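GNAT family acetyltransferase (Mycobacterium smegmatis, PDB 6C30) probably transfers an acetyl group from acetyl-coenzyme A to an amino group, as a RimJ-type N-acetyltransferase of the GNAT family. Local coordinates at residues 176-181 with 187-192; 42-47 with 64-69; 134-139 with 203-208; 52-57 with 157-162. All coordinates share one frame; numbering follows the deposited sequence.

Contact 1 (176-181 with 187-192)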
loop_
_atom_site.group_PDB
_atom_site.type_symbol
_atom_site.label_atom_id
_atom_site.label_comp_id
_atom_site.label_asym_id
_atom_site.label_seq_id
_atom_site.Cartn_x
_atom_site.Cartn_y
_atom_site.Cartn_z
ATOM N N LEU A 176 -17.869 15.140 -29.379
ATOM C CA LEU A 176 -17.114 16.355 -29.113
ATOM C C LEU A 176 -18.027 17.327 -28.391
ATOM O O LEU A 176 -19.054 17.765 -28.931
ATOM C CB LEU A 176 -16.570 16.970 -30.409
ATOM C CG LEU A 176 -15.763 18.258 -30.217
ATOM C CD1 LEU A 176 -14.462 17.978 -29.470
ATOM C CD2 LEU A 176 -15.487 18.931 -31.555
ATOM N N LEU A 177 -17.667 17.633 -27.151
ATOM C CA LEU A 177 -18.456 18.513 -26.305
ATOM C C LEU A 177 -17.966 19.942 -26.491
ATOM O O LEU A 177 -16.861 20.286 -26.073
ATOM C CB LEU A 177 -18.351 18.068 -24.840
ATOM C CG LEU A 177 -18.517 16.573 -24.600
ATOM C CD1 LEU A 177 -18.364 16.278 -23.116
ATOM C CD2 LEU A 177 -19.868 16.066 -25.137
ATOM N N LYS A 178 -18.765 20.765 -27.158
ATOM C CA LYS A 178 -18.348 22.129 -27.463
ATOM C C LYS A 178 -18.315 23.026 -26.220
ATOM O O LYS A 178 -19.264 23.044 -25.433
ATOM C CB LYS A 178 -19.279 22.753 -28.512
ATOM C CG LYS A 178 -19.289 22.017 -29.853
ATOM C CD LYS A 178 -17.927 22.036 -30.556
ATOM C CE LYS A 178 -17.558 23.432 -31.015
ATOM N NZ LYS A 178 -16.248 23.438 -31.745
ATOM N N ARG A 179 -17.218 23.767 -26.052
ATOM C CA ARG A 179 -17.116 24.783 -24.995
ATOM C C ARG A 179 -17.500 24.181 -23.643
ATOM O O ARG A 179 -18.267 24.766 -22.879
ATOM C CB ARG A 179 -18.004 25.993 -25.325
ATOM C CG ARG A 179 -17.594 26.721 -26.603
ATOM C CD ARG A 179 -18.628 27.758 -27.056
ATOM N NE ARG A 179 -19.920 27.154 -27.383
ATOM C CZ ARG A 179 -20.205 26.571 -28.545
ATOM N NH1 ARG A 179 -19.291 26.513 -29.507
ATOM N NH2 ARG A 179 -21.408 26.048 -28.751
ATOM N N TYR A 180 -16.970 22.996 -23.365
ATOM C CA TYR A 180 -17.491 22.149 -22.300
ATOM C C TYR A 180 -17.042 22.561 -20.895
ATOM O O TYR A 180 -17.862 22.650 -19.983
ATOM C CB TYR A 180 -17.098 20.687 -22.581
ATOM C CG TYR A 180 -17.584 19.707 -21.537
ATOM C CD1 TYR A 180 -18.943 19.476 -21.354
ATOM C CD2 TYR A 180 -16.686 19.006 -20.743
ATOM C CE1 TYR A 180 -19.387 18.580 -20.395
ATOM C CE2 TYR A 180 -17.124 18.105 -19.788
ATOM C CZ TYR A 180 -18.473 17.905 -19.615
ATOM O OH TYR A 180 -18.893 17.007 -18.653
ATOM N N LEU A 181 -15.741 22.780 -20.719
ATOM C CA LEU A 181 -15.177 23.078 -19.405
ATOM C C LEU A 181 -14.364 24.355 -19.463
ATOM O O LEU A 181 -13.681 24.622 -20.466
ATOM C CB LEU A 181 -14.298 21.923 -18.916
ATOM C CG LEU A 181 -14.988 20.747 -18.227
ATOM C CD1 LEU A 181 -14.104 19.507 -18.231
ATOM C CD2 LEU A 181 -15.397 21.129 -16.797
ATOM N N TRP A 187 -13.859 28.738 -22.276
ATOM C CA TRP A 187 -14.621 27.492 -22.371
ATOM C C TRP A 187 -14.074 26.647 -23.514
ATOM O O TRP A 187 -14.110 27.075 -24.664
ATOM C CB TRP A 187 -16.106 27.791 -22.577
ATOM C CG TRP A 187 -16.735 28.413 -21.383
ATOM C CD1 TRP A 187 -16.961 29.744 -21.162
ATOM C CD2 TRP A 187 -17.215 27.727 -20.224
ATOM N NE1 TRP A 187 -17.564 29.925 -19.938
ATOM C CE2 TRP A 187 -17.731 28.700 -19.342
ATOM C CE3 TRP A 187 -17.271 26.380 -19.850
ATOM C CZ2 TRP A 187 -18.283 28.367 -18.104
ATOM C CZ3 TRP A 187 -17.821 26.047 -18.625
ATOM C CH2 TRP A 187 -18.324 27.040 -17.769
ATOM N N ARG A 188 -13.562 25.456 -23.204
ATOM C CA ARG A 188 -12.809 24.652 -24.171
ATOM C C ARG A 188 -13.524 23.374 -24.589
ATOM O O ARG A 188 -14.051 22.645 -23.741
ATOM C CB ARG A 188 -11.438 24.265 -23.603
ATOM C CG ARG A 188 -10.658 25.390 -22.962
ATOM C CD ARG A 188 -9.847 26.103 -23.986
ATOM N NE ARG A 188 -8.999 27.150 -23.425
ATOM C CZ ARG A 188 -8.221 27.916 -24.180
ATOM N NH1 ARG A 188 -8.201 27.720 -25.491
ATOM N NH2 ARG A 188 -7.473 28.868 -23.638
ATOM N N ASP A 189 -13.526 23.084 -25.893
ATOM C CA ASP A 189 -14.028 21.800 -26.377
ATOM C C ASP A 189 -13.313 20.635 -25.695
ATOM O O ASP A 189 -12.097 20.675 -25.510
ATOM C CB ASP A 189 -13.817 21.636 -27.882
ATOM C CG ASP A 189 -14.589 22.632 -28.730
ATOM O OD1 ASP A 189 -15.375 23.467 -28.217
ATOM O OD2 ASP A 189 -14.389 22.543 -29.963
ATOM N N HIS A 190 -14.060 19.598 -25.339
ATOM C CA HIS A 190 -13.489 18.347 -24.849
ATOM C C HIS A 190 -14.101 17.182 -25.614
ATOM O O HIS A 190 -15.322 17.136 -25.809
ATOM C CB HIS A 190 -13.752 18.158 -23.349
ATOM C CG HIS A 190 -12.869 18.978 -22.454
ATOM N ND1 HIS A 190 -12.925 20.354 -22.410
ATOM C CD2 HIS A 190 -11.930 18.607 -21.546
ATOM C CE1 HIS A 190 -12.045 20.798 -21.526
ATOM N NE2 HIS A 190 -11.437 19.759 -20.982
ATOM N N LEU A 191 -13.265 16.253 -26.066
ATOM C CA LEU A 191 -13.754 14.966 -26.543
ATOM C C LEU A 191 -14.349 14.179 -25.391
ATOM O O LEU A 191 -13.870 14.268 -24.260
ATOM C CB LEU A 191 -12.625 14.161 -27.188
ATOM C CG LEU A 191 -12.112 14.711 -28.518
ATOM C CD1 LEU A 191 -10.709 14.212 -28.764
ATOM C CD2 LEU A 191 -13.037 14.322 -29.663
ATOM N N LEU A 192 -15.404 13.431 -25.679
ATOM C CA LEU A 192 -15.967 12.483 -24.743
ATOM C C LEU A 192 -15.579 11.091 -25.204
ATOM O O LEU A 192 -15.835 10.724 -26.359
ATOM C CB LEU A 192 -17.494 12.624 -24.679
ATOM C CG LEU A 192 -18.233 11.639 -23.779
ATOM C CD1 LEU A 192 -17.873 11.879 -22.322
ATOM C CD2 LEU A 192 -19.746 11.732 -23.976
#
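Leu176 faces Leu191 in an antiparallel non-hydrogen-bonded pair. Its methyl CD1 lies 3.9 Å from CD2 of Leu191. Leu177 pairs with His190 through two backbone hydrogen bonds, Leu177 N to His190 O and His190 N to Leu177 O. Its side chain extends to CB of Leu192. Lys178 runs beside Asp189, both pointing the same way. The lysine bends at chi2 and chi3, and this brings NZ back to 2.7 Å from Asp189 OD2 in a salt bridge on the syn side of the carboxylate. The other oxygen, OD1, takes the backbone N of Arg179 on its anti side, at 2.9 Å. One carboxylate thus holds two successive residues where the strand turns a corner. CB of Arg179 packs on CB of Trp187.

Tyr180 and Leu181 both face Arg188, which makes a classic beta bulge. Arg188 O accepts Tyr180 N and, from the opposite face of its carbonyl plane, His190 ND1. That second bond helps fix the His190 ring. The edge of Tyr180 points toward the face of this ring, planes at 62°. CD1 of Leu181 sits over a face of the same ring, 4.0 Å from its centroid. Arg188 N returns a 2.9 Å bond to Leu181 O. Strand 150-155 flanks strand 186-196 through a Leu191 backbone bond to Val155, and Thr154 touches Leu177 and Tyr180.

Contact 2 (42-47 with 64-69)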
loop_
_atom_site.group_PDB
_atom_site.type_symbol
_atom_site.label_atom_id
_atom_site.label_comp_id
_atom_site.label_asym_id
_atom_site.label_seq_id
_atom_site.Cartn_x
_atom_site.Cartn_y
_atom_site.Cartn_z
ATOM N N ARG A 42 3.467 19.458 -2.880
ATOM C CA ARG A 42 4.783 19.552 -3.492
ATOM C C ARG A 42 4.702 19.278 -4.992
ATOM O O ARG A 42 5.222 20.055 -5.815
ATOM C CB ARG A 42 5.746 18.571 -2.818
ATOM C CG ARG A 42 7.181 18.650 -3.309
ATOM C CD ARG A 42 7.995 17.477 -2.760
ATOM N NE ARG A 42 7.540 16.211 -3.331
ATOM C CZ ARG A 42 7.024 15.204 -2.630
ATOM N NH1 ARG A 42 6.904 15.295 -1.313
ATOM N NH2 ARG A 42 6.632 14.101 -3.251
ATOM N N ILE A 43 4.041 18.188 -5.354
ATOM C CA ILE A 43 3.993 17.798 -6.759
ATOM C C ILE A 43 3.108 18.740 -7.580
ATOM O O ILE A 43 3.506 19.161 -8.670
ATOM C CB ILE A 43 3.510 16.353 -6.916
ATOM C CG1 ILE A 43 4.463 15.407 -6.175
ATOM C CG2 ILE A 43 3.440 15.981 -8.392
ATOM C CD1 ILE A 43 3.923 14.007 -6.012
ATOM N N ARG A 44 1.930 19.102 -7.079
ATOM C CA ARG A 44 1.025 19.956 -7.855
ATOM C C ARG A 44 1.636 21.341 -8.057
ATOM O O ARG A 44 1.436 21.970 -9.097
ATOM C CB ARG A 44 -0.337 20.098 -7.171
ATOM C CG ARG A 44 -1.141 18.808 -7.024
ATOM C CD ARG A 44 -1.835 18.430 -8.295
ATOM N NE ARG A 44 -2.891 19.375 -8.656
ATOM C CZ ARG A 44 -3.775 19.130 -9.606
ATOM N NH1 ARG A 44 -3.747 17.975 -10.263
ATOM N NH2 ARG A 44 -4.701 20.036 -9.879
ATOM N N LEU A 45 2.383 21.829 -7.069
ATOM C CA LEU A 45 3.052 23.126 -7.230
ATOM C C LEU A 45 4.187 23.006 -8.247
ATOM O O LEU A 45 4.309 23.860 -9.129
ATOM C CB LEU A 45 3.583 23.646 -5.893
ATOM C CG LEU A 45 2.535 24.132 -4.885
ATOM C CD1 LEU A 45 3.219 24.391 -3.549
ATOM C CD2 LEU A 45 1.795 25.385 -5.363
ATOM N N ALA A 46 4.978 21.943 -8.167
ATOM C CA ALA A 46 6.108 21.788 -9.078
ATOM C C ALA A 46 5.624 21.593 -10.505
ATOM O O ALA A 46 6.268 22.049 -11.456
ATOM C CB ALA A 46 6.973 20.628 -8.658
ATOM N N ASP A 47 4.478 20.936 -10.649
ATOM C CA ASP A 47 3.944 20.594 -11.966
ATOM C C ASP A 47 2.905 21.584 -12.481
ATOM O O ASP A 47 2.177 21.265 -13.432
ATOM C CB ASP A 47 3.319 19.201 -11.949
ATOM C CG ASP A 47 4.337 18.093 -12.041
ATOM O OD1 ASP A 47 5.547 18.379 -12.192
ATOM O OD2 ASP A 47 3.913 16.928 -12.000
ATOM N N VAL A 64 -2.127 29.250 -4.301
ATOM C CA VAL A 64 -3.024 29.302 -3.155
ATOM C C VAL A 64 -3.807 27.997 -3.073
ATOM O O VAL A 64 -3.910 27.382 -2.008
ATOM C CB VAL A 64 -3.985 30.503 -3.245
ATOM C CG1 VAL A 64 -5.056 30.413 -2.168
ATOM C CG2 VAL A 64 -3.208 31.803 -3.130
ATOM N N ARG A 65 -4.346 27.573 -4.207
ATOM C CA ARG A 65 -5.124 26.344 -4.292
ATOM C C ARG A 65 -4.318 25.135 -3.835
ATOM O O ARG A 65 -4.857 24.240 -3.181
ATOM C CB ARG A 65 -5.630 26.130 -5.726
ATOM C CG ARG A 65 -6.296 24.782 -5.985
ATOM C CD ARG A 65 -7.598 24.617 -5.196
ATOM N NE ARG A 65 -8.293 23.395 -5.592
ATOM C CZ ARG A 65 -9.495 23.038 -5.151
ATOM N NH1 ARG A 65 -10.136 23.808 -4.283
ATOM N NH2 ARG A 65 -10.045 21.905 -5.570
ATOM N N HIS A 66 -3.032 25.105 -4.168
ATOM C CA HIS A 66 -2.240 23.904 -3.920
ATOM C C HIS A 66 -1.232 24.034 -2.792
ATOM O O HIS A 66 -0.315 23.221 -2.672
ATOM C CB HIS A 66 -1.550 23.481 -5.220
ATOM C CG HIS A 66 -2.519 23.119 -6.294
ATOM N ND1 HIS A 66 -2.894 23.997 -7.288
ATOM C CD2 HIS A 66 -3.229 21.987 -6.508
ATOM C CE1 HIS A 66 -3.785 23.418 -8.069
ATOM N NE2 HIS A 66 -4.006 22.195 -7.619
ATOM N N ALA A 67 -1.429 25.030 -1.939
ATOM C CA ALA A 67 -0.692 25.128 -0.691
ATOM C C ALA A 67 -1.028 23.928 0.211
ATOM O O ALA A 67 -2.135 23.394 0.155
ATOM C CB ALA A 67 -1.024 26.430 0.011
ATOM N N VAL A 68 -0.086 23.532 1.058
ATOM C CA VAL A 68 -0.285 22.354 1.902
ATOM C C VAL A 68 -1.514 22.520 2.813
ATOM O O VAL A 68 -2.227 21.553 3.076
ATOM C CB VAL A 68 0.986 22.030 2.742
ATOM C CG1 VAL A 68 1.232 23.058 3.834
ATOM C CG2 VAL A 68 0.882 20.650 3.346
ATOM N N THR A 69 -1.790 23.743 3.246
ATOM C CA THR A 69 -2.929 23.964 4.135
ATOM C C THR A 69 -4.270 23.955 3.400
ATOM O O THR A 69 -5.322 23.959 4.032
ATOM C CB THR A 69 -2.768 25.273 4.908
ATOM O OG1 THR A 69 -2.341 26.290 4.009
ATOM C CG2 THR A 69 -1.712 25.115 6.014
#
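Arg44 and His66 meet at an oblique angle, the guanidinium and imidazole planes turned 45° apart. The arginine offers an edge. Its NH2 donates to NE2 of His66 over 3.2 Å, with an N-H...N angle of 150°. The acceptor lies in the guanidinium plane, but the donor is tilted 29° from the ring plane of the histidine. Arg44 NE is also 3.2 Å from His66 NE2.

Bends at chi2 and chi3 bring NE and NH2 of the arginine to NE2 of His66. The start of the chain packs on the same ring, with CB of Arg44 3.5 Å from CD2 of His66. Leu45 covers the other end of the histidine. The leucine and histidine side chains run antiparallel past one another, and CD2 of Leu45 comes within 3.9 Å of CB of His66. CG of Leu45 lies 3.7 Å from the His66 backbone O. Within its own segment, His66 has CG of Arg65 over one ring face.

The contact joins helix 37-46 to the end of helix 62-65. Both polar ends have further partners. Arg44 NH2 forms a salt bridge with Glu55, and Trp120 makes a cation-pi contact with Arg44. His66 ND1 bonds to the backbone O of Trp62. With NE2 accepting from arginine, a neutral ring with its proton on ND1 is the likely state. The neighbouring positive charge would probably disfavour a second proton, while Glu55 should offset the charge of this buried arginine.

Contact 3 (134-139 with 203-208)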
loop_
_atom_site.group_PDB
_atom_site.type_symbol
_atom_site.label_atom_id
_atom_site.label_comp_id
_atom_site.label_asym_id
_atom_site.label_seq_id
_atom_site.Cartn_x
_atom_site.Cartn_y
_atom_site.Cartn_z
ATOM N N ALA A 134 -3.251 2.807 -13.848
ATOM C CA ALA A 134 -4.230 3.397 -12.941
ATOM C C ALA A 134 -5.635 3.364 -13.538
ATOM O O ALA A 134 -6.602 2.997 -12.863
ATOM C CB ALA A 134 -3.835 4.825 -12.587
ATOM N N LEU A 135 -5.749 3.744 -14.804
ATOM C CA LEU A 135 -7.036 3.680 -15.481
ATOM C C LEU A 135 -7.565 2.249 -15.574
ATOM O O LEU A 135 -8.756 2.001 -15.369
ATOM C CB LEU A 135 -6.926 4.287 -16.879
ATOM C CG LEU A 135 -6.765 5.805 -16.904
ATOM C CD1 LEU A 135 -6.318 6.235 -18.278
ATOM C CD2 LEU A 135 -8.071 6.499 -16.550
ATOM N N ALA A 136 -6.683 1.309 -15.899
ATOM C CA ALA A 136 -7.097 -0.090 -16.019
ATOM C C ALA A 136 -7.603 -0.641 -14.689
ATOM O O ALA A 136 -8.616 -1.335 -14.630
ATOM C CB ALA A 136 -5.944 -0.935 -16.545
ATOM N N MET A 137 -6.896 -0.315 -13.610
ATOM C CA MET A 137 -7.341 -0.685 -12.273
ATOM C C MET A 137 -8.672 -0.022 -11.937
ATOM O O MET A 137 -9.564 -0.645 -11.374
ATOM C CB MET A 137 -6.291 -0.299 -11.229
ATOM C CG MET A 137 -5.104 -1.253 -11.182
ATOM S SD MET A 137 -4.004 -0.942 -9.785
ATOM C CE MET A 137 -3.154 0.530 -10.330
ATOM N N GLY A 138 -8.799 1.259 -12.283
ATOM C CA GLY A 138 -10.035 1.972 -12.030
ATOM C C GLY A 138 -11.209 1.308 -12.715
ATOM O O GLY A 138 -12.269 1.103 -12.109
ATOM N N LEU A 139 -11.018 0.977 -13.991
ATOM C CA LEU A 139 -12.065 0.314 -14.764
ATOM C C LEU A 139 -12.444 -1.022 -14.153
ATOM O O LEU A 139 -13.624 -1.331 -14.028
ATOM C CB LEU A 139 -11.626 0.120 -16.218
ATOM C CG LEU A 139 -11.535 1.398 -17.047
ATOM C CD1 LEU A 139 -10.944 1.085 -18.414
ATOM C CD2 LEU A 139 -12.910 2.061 -17.178
ATOM N N SER A 203 -10.610 -6.063 -23.630
ATOM C CA SER A 203 -9.911 -4.781 -23.640
ATOM C C SER A 203 -8.449 -4.891 -23.216
ATOM O O SER A 203 -8.076 -5.789 -22.453
ATOM C CB SER A 203 -10.616 -3.771 -22.725
ATOM O OG SER A 203 -10.413 -4.093 -21.358
ATOM N N ALA A 204 -7.635 -3.964 -23.711
ATOM C CA ALA A 204 -6.262 -3.819 -23.258
ATOM C C ALA A 204 -6.223 -3.579 -21.743
ATOM O O ALA A 204 -5.283 -4.011 -21.074
ATOM C CB ALA A 204 -5.568 -2.685 -23.997
ATOM N N ALA A 205 -7.241 -2.905 -21.208
ATOM C CA ALA A 205 -7.298 -2.646 -19.768
ATOM C C ALA A 205 -7.310 -3.945 -18.970
ATOM O O ALA A 205 -6.601 -4.082 -17.964
ATOM C CB ALA A 205 -8.517 -1.815 -19.423
ATOM N N HIS A 206 -8.126 -4.900 -19.404
ATOM C CA HIS A 206 -8.183 -6.181 -18.716
ATOM C C HIS A 206 -6.862 -6.930 -18.841
ATOM O O HIS A 206 -6.395 -7.514 -17.867
ATOM C CB HIS A 206 -9.318 -7.049 -19.250
ATOM C CG HIS A 206 -9.338 -8.420 -18.654
ATOM N ND1 HIS A 206 -9.748 -8.663 -17.360
ATOM C CD2 HIS A 206 -8.954 -9.615 -19.160
ATOM C CE1 HIS A 206 -9.639 -9.954 -17.103
ATOM N NE2 HIS A 206 -9.158 -10.554 -18.177
ATOM N N ARG A 207 -6.255 -6.901 -20.025
ATOM C CA ARG A 207 -4.988 -7.598 -20.222
ATOM C C ARG A 207 -3.905 -6.992 -19.337
ATOM O O ARG A 207 -3.079 -7.708 -18.778
ATOM C CB ARG A 207 -4.568 -7.571 -21.695
ATOM C CG ARG A 207 -5.471 -8.428 -22.582
ATOM C CD ARG A 207 -4.907 -8.638 -23.984
ATOM N NE ARG A 207 -4.779 -7.393 -24.739
ATOM C CZ ARG A 207 -5.770 -6.823 -25.417
ATOM N NH1 ARG A 207 -6.977 -7.370 -25.422
ATOM N NH2 ARG A 207 -5.548 -5.695 -26.079
ATOM N N LEU A 208 -3.929 -5.671 -19.178
ATOM C CA LEU A 208 -2.920 -4.992 -18.371
ATOM C C LEU A 208 -3.026 -5.424 -16.907
ATOM O O LEU A 208 -2.022 -5.762 -16.269
ATOM C CB LEU A 208 -3.074 -3.468 -18.508
ATOM C CG LEU A 208 -1.975 -2.534 -17.983
ATOM C CD1 LEU A 208 -2.179 -1.123 -18.540
ATOM C CD2 LEU A 208 -1.900 -2.480 -16.451
#
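The helical segments 134-139 and 204-208 cross almost at a right angle, with 98° between their directions and an axis separation of 8.6 Å at closest approach. The nearest alpha carbons are those of Ala136 and Ala205, 4.5 Å apart. Such closeness is possible because the crossing point is lined by alanines. CB of Ala136 points at the other helix and rests 3.5 Å from the backbone O of Ala205. The two methyls, CB of Ala136 and CB of Ala205, are 4.0 Å apart. One turn further along, CD1 of Leu139 touches CB of Ala205 at 3.9 Å. The Ala205 methyl is therefore met by both Ala136 and Leu139. CD1 of Leu208 meets CB of Ala136 at 4.3 Å, well away from the Leu139 side. All the contacts are apolar or van der Waals.

Ser203 is the N-cap of the second helix. Its OG accepts from His206 N. Around the crossing, Val169 of helix 160-169 touches Ala205, and Leu20 of strand 17-22 touches Leu208. Alanines at the crossing let the C-terminal helix 204-217 lie close across helix 130-143 of the GNAT fold.

Contact 4 (52-57 with 157-162)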
loop_
_atom_site.group_PDB
_atom_site.type_symbol
_atom_site.label_atom_id
_atom_site.label_comp_id
_atom_site.label_asym_id
_atom_site.label_seq_id
_atom_site.Cartn_x
_atom_site.Cartn_y
_atom_site.Cartn_z
ATOM N N GLU A 52 -1.824 23.005 -15.346
ATOM C CA GLU A 52 -2.769 24.115 -15.459
ATOM C C GLU A 52 -3.381 24.317 -16.871
ATOM O O GLU A 52 -4.551 24.692 -16.971
ATOM C CB GLU A 52 -2.109 25.415 -14.977
ATOM C CG GLU A 52 -3.115 26.540 -14.728
ATOM C CD GLU A 52 -2.533 27.701 -13.947
ATOM O OE1 GLU A 52 -1.316 27.931 -14.038
ATOM O OE2 GLU A 52 -3.308 28.394 -13.246
ATOM N N PRO A 53 -2.633 24.045 -17.960
ATOM C CA PRO A 53 -3.297 24.222 -19.263
ATOM C C PRO A 53 -4.489 23.290 -19.479
ATOM O O PRO A 53 -5.273 23.542 -20.404
ATOM C CB PRO A 53 -2.189 23.891 -20.269
ATOM C CG PRO A 53 -0.930 24.180 -19.542
ATOM C CD PRO A 53 -1.189 23.790 -18.122
ATOM N N TRP A 54 -4.622 22.252 -18.651
ATOM C CA TRP A 54 -5.608 21.191 -18.869
ATOM C C TRP A 54 -6.621 21.094 -17.733
ATOM O O TRP A 54 -7.546 20.296 -17.801
ATOM C CB TRP A 54 -4.905 19.833 -19.060
ATOM C CG TRP A 54 -3.745 19.955 -19.984
ATOM C CD1 TRP A 54 -2.424 19.981 -19.641
ATOM C CD2 TRP A 54 -3.799 20.147 -21.397
ATOM N NE1 TRP A 54 -1.648 20.153 -20.762
ATOM C CE2 TRP A 54 -2.469 20.258 -21.854
ATOM C CE3 TRP A 54 -4.842 20.222 -22.327
ATOM C CZ2 TRP A 54 -2.155 20.449 -23.199
ATOM C CZ3 TRP A 54 -4.531 20.407 -23.664
ATOM C CH2 TRP A 54 -3.198 20.522 -24.088
ATOM N N GLU A 55 -6.445 21.933 -16.721
ATOM C CA GLU A 55 -7.191 21.819 -15.470
ATOM C C GLU A 55 -8.425 22.711 -15.472
ATOM O O GLU A 55 -8.332 23.862 -15.837
ATOM C CB GLU A 55 -6.270 22.204 -14.309
ATOM C CG GLU A 55 -6.785 21.894 -12.904
ATOM C CD GLU A 55 -6.744 20.418 -12.573
ATOM O OE1 GLU A 55 -6.199 19.632 -13.380
ATOM O OE2 GLU A 55 -7.245 20.043 -11.493
ATOM N N PRO A 56 -9.589 22.179 -15.062
ATOM C CA PRO A 56 -10.735 23.074 -14.886
ATOM C C PRO A 56 -10.385 24.203 -13.917
ATOM O O PRO A 56 -9.691 23.976 -12.911
ATOM C CB PRO A 56 -11.820 22.154 -14.318
ATOM C CG PRO A 56 -11.444 20.793 -14.822
ATOM C CD PRO A 56 -9.938 20.768 -14.837
ATOM N N MET A 57 -10.819 25.410 -14.238
ATOM C CA MET A 57 -10.457 26.588 -13.468
ATOM C C MET A 57 -11.111 26.586 -12.089
ATOM O O MET A 57 -12.235 26.123 -11.924
ATOM C CB MET A 57 -10.829 27.851 -14.237
ATOM C CG MET A 57 -9.922 28.101 -15.440
ATOM S SD MET A 57 -10.572 29.281 -16.629
ATOM C CE MET A 57 -10.584 30.812 -15.696
ATOM N N PRO A 157 -9.069 17.964 -27.318
ATOM C CA PRO A 157 -8.463 17.437 -28.545
ATOM C C PRO A 157 -6.972 17.734 -28.599
ATOM O O PRO A 157 -6.224 16.937 -29.156
ATOM C CB PRO A 157 -9.203 18.181 -29.659
ATOM C CG PRO A 157 -10.524 18.548 -29.063
ATOM C CD PRO A 157 -10.273 18.774 -27.590
ATOM N N GLU A 158 -6.558 18.849 -28.006
ATOM C CA GLU A 158 -5.153 19.271 -28.024
ATOM C C GLU A 158 -4.260 18.456 -27.090
ATOM O O GLU A 158 -3.035 18.511 -27.188
ATOM C CB GLU A 158 -5.050 20.761 -27.653
ATOM C CG GLU A 158 -5.758 21.711 -28.620
ATOM C CD GLU A 158 -7.243 21.904 -28.335
ATOM O OE1 GLU A 158 -7.823 21.193 -27.482
ATOM O OE2 GLU A 158 -7.840 22.780 -28.993
ATOM N N ASN A 159 -4.872 17.701 -26.183
ATOM C CA ASN A 159 -4.116 16.946 -25.194
ATOM C C ASN A 159 -3.702 15.598 -25.768
ATOM O O ASN A 159 -4.265 14.550 -25.441
ATOM C CB ASN A 159 -4.950 16.776 -23.922
ATOM C CG ASN A 159 -4.134 16.299 -22.745
ATOM O OD1 ASN A 159 -3.040 15.741 -22.905
ATOM N ND2 ASN A 159 -4.678 16.496 -21.542
ATOM N N THR A 160 -2.706 15.631 -26.643
ATOM C CA THR A 160 -2.290 14.431 -27.359
ATOM C C THR A 160 -1.851 13.272 -26.442
ATOM O O THR A 160 -2.266 12.141 -26.658
ATOM C CB THR A 160 -1.158 14.768 -28.364
ATOM O OG1 THR A 160 -1.598 15.827 -29.222
ATOM C CG2 THR A 160 -0.816 13.555 -29.211
ATOM N N PRO A 161 -1.042 13.548 -25.400
ATOM C CA PRO A 161 -0.653 12.399 -24.568
ATOM C C PRO A 161 -1.824 11.734 -23.848
ATOM O O PRO A 161 -1.855 10.511 -23.730
ATOM C CB PRO A 161 0.315 13.017 -23.553
ATOM C CG PRO A 161 0.834 14.250 -24.231
ATOM C CD PRO A 161 -0.343 14.778 -24.989
ATOM N N SER A 162 -2.768 12.527 -23.351
ATOM C CA SER A 162 -3.881 11.944 -22.623
ATOM C C SER A 162 -4.803 11.163 -23.557
ATOM O O SER A 162 -5.302 10.096 -23.189
ATOM C CB SER A 162 -4.662 13.019 -21.877
ATOM O OG SER A 162 -5.704 12.413 -21.130
#
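Trp54 and Asn159 carry this contact by stacking. The asparagine side chain lies over one face of the indole, its amide plane 30° from the ring plane. ND2 of Asn159 sits 3.8 Å from CD2 of Trp54, offset toward the rim. CB of Asn159 makes a CH-pi contact with the six-membered ring, 4.0 Å from the centroid and 26° off the normal. The opposite face of the indole carries CB of Pro53, the residue just before it in the chain. The ring is thus flanked on both faces.

Van der Waals contacts extend the patch to Glu158. CH2 of Trp54 is 3.7 Å from the backbone O of Glu158, and it lies 4.0 Å from CB of Glu158. The contact to this residue is therefore made by its backbone and the base of its side chain.

A side-chain hydrogen bond lies within 157-162. Asn159 is the N-cap of helix 160-169. Its OD1 accepts Ser162 N over 3.3 Å, with the donor above the carbonyl plane. CG anti to the backbone N (chi1 -166°) carries the amide over the indole; the turn about chi2 then sets OD1 toward Ser162 N. The chain makes an inverse gamma turn at Asn159, just ahead of the helix. Arg156 has weak links to both segments, at Pro53 O and at the Glu158 carboxylate.

Across the segments, the join between the loop after helix 48-51 and the start of helix 160-169 rests on dispersion and CH-pi attraction. The capping bond should restrain the amide and so help hold it, tilted, over the tryptophan face.

From the N terminus, contact 2 comes first. It closes a short loop by joining helix 37-46 to the end of helix 62-65. Residues 52-57 lie inside that loop and pair much later with 157-162, so contacts 2 and 4 cross. They also touch, through the Arg44-Glu55 salt bridge. Contact 4 ties the loop to the start of helix 160-169. Contact 3 opens on helix 130-143, within the span of contact 4, and closes on helix 204-217, so these two cross as well. Contact 1, an antiparallel strand pair, is nested inside contact 3. It touches contact 4 where Pro157 packs on Leu176, Asp189 and Leu191. Contacts 2 and 3 lie on opposite sides of the chain's centre.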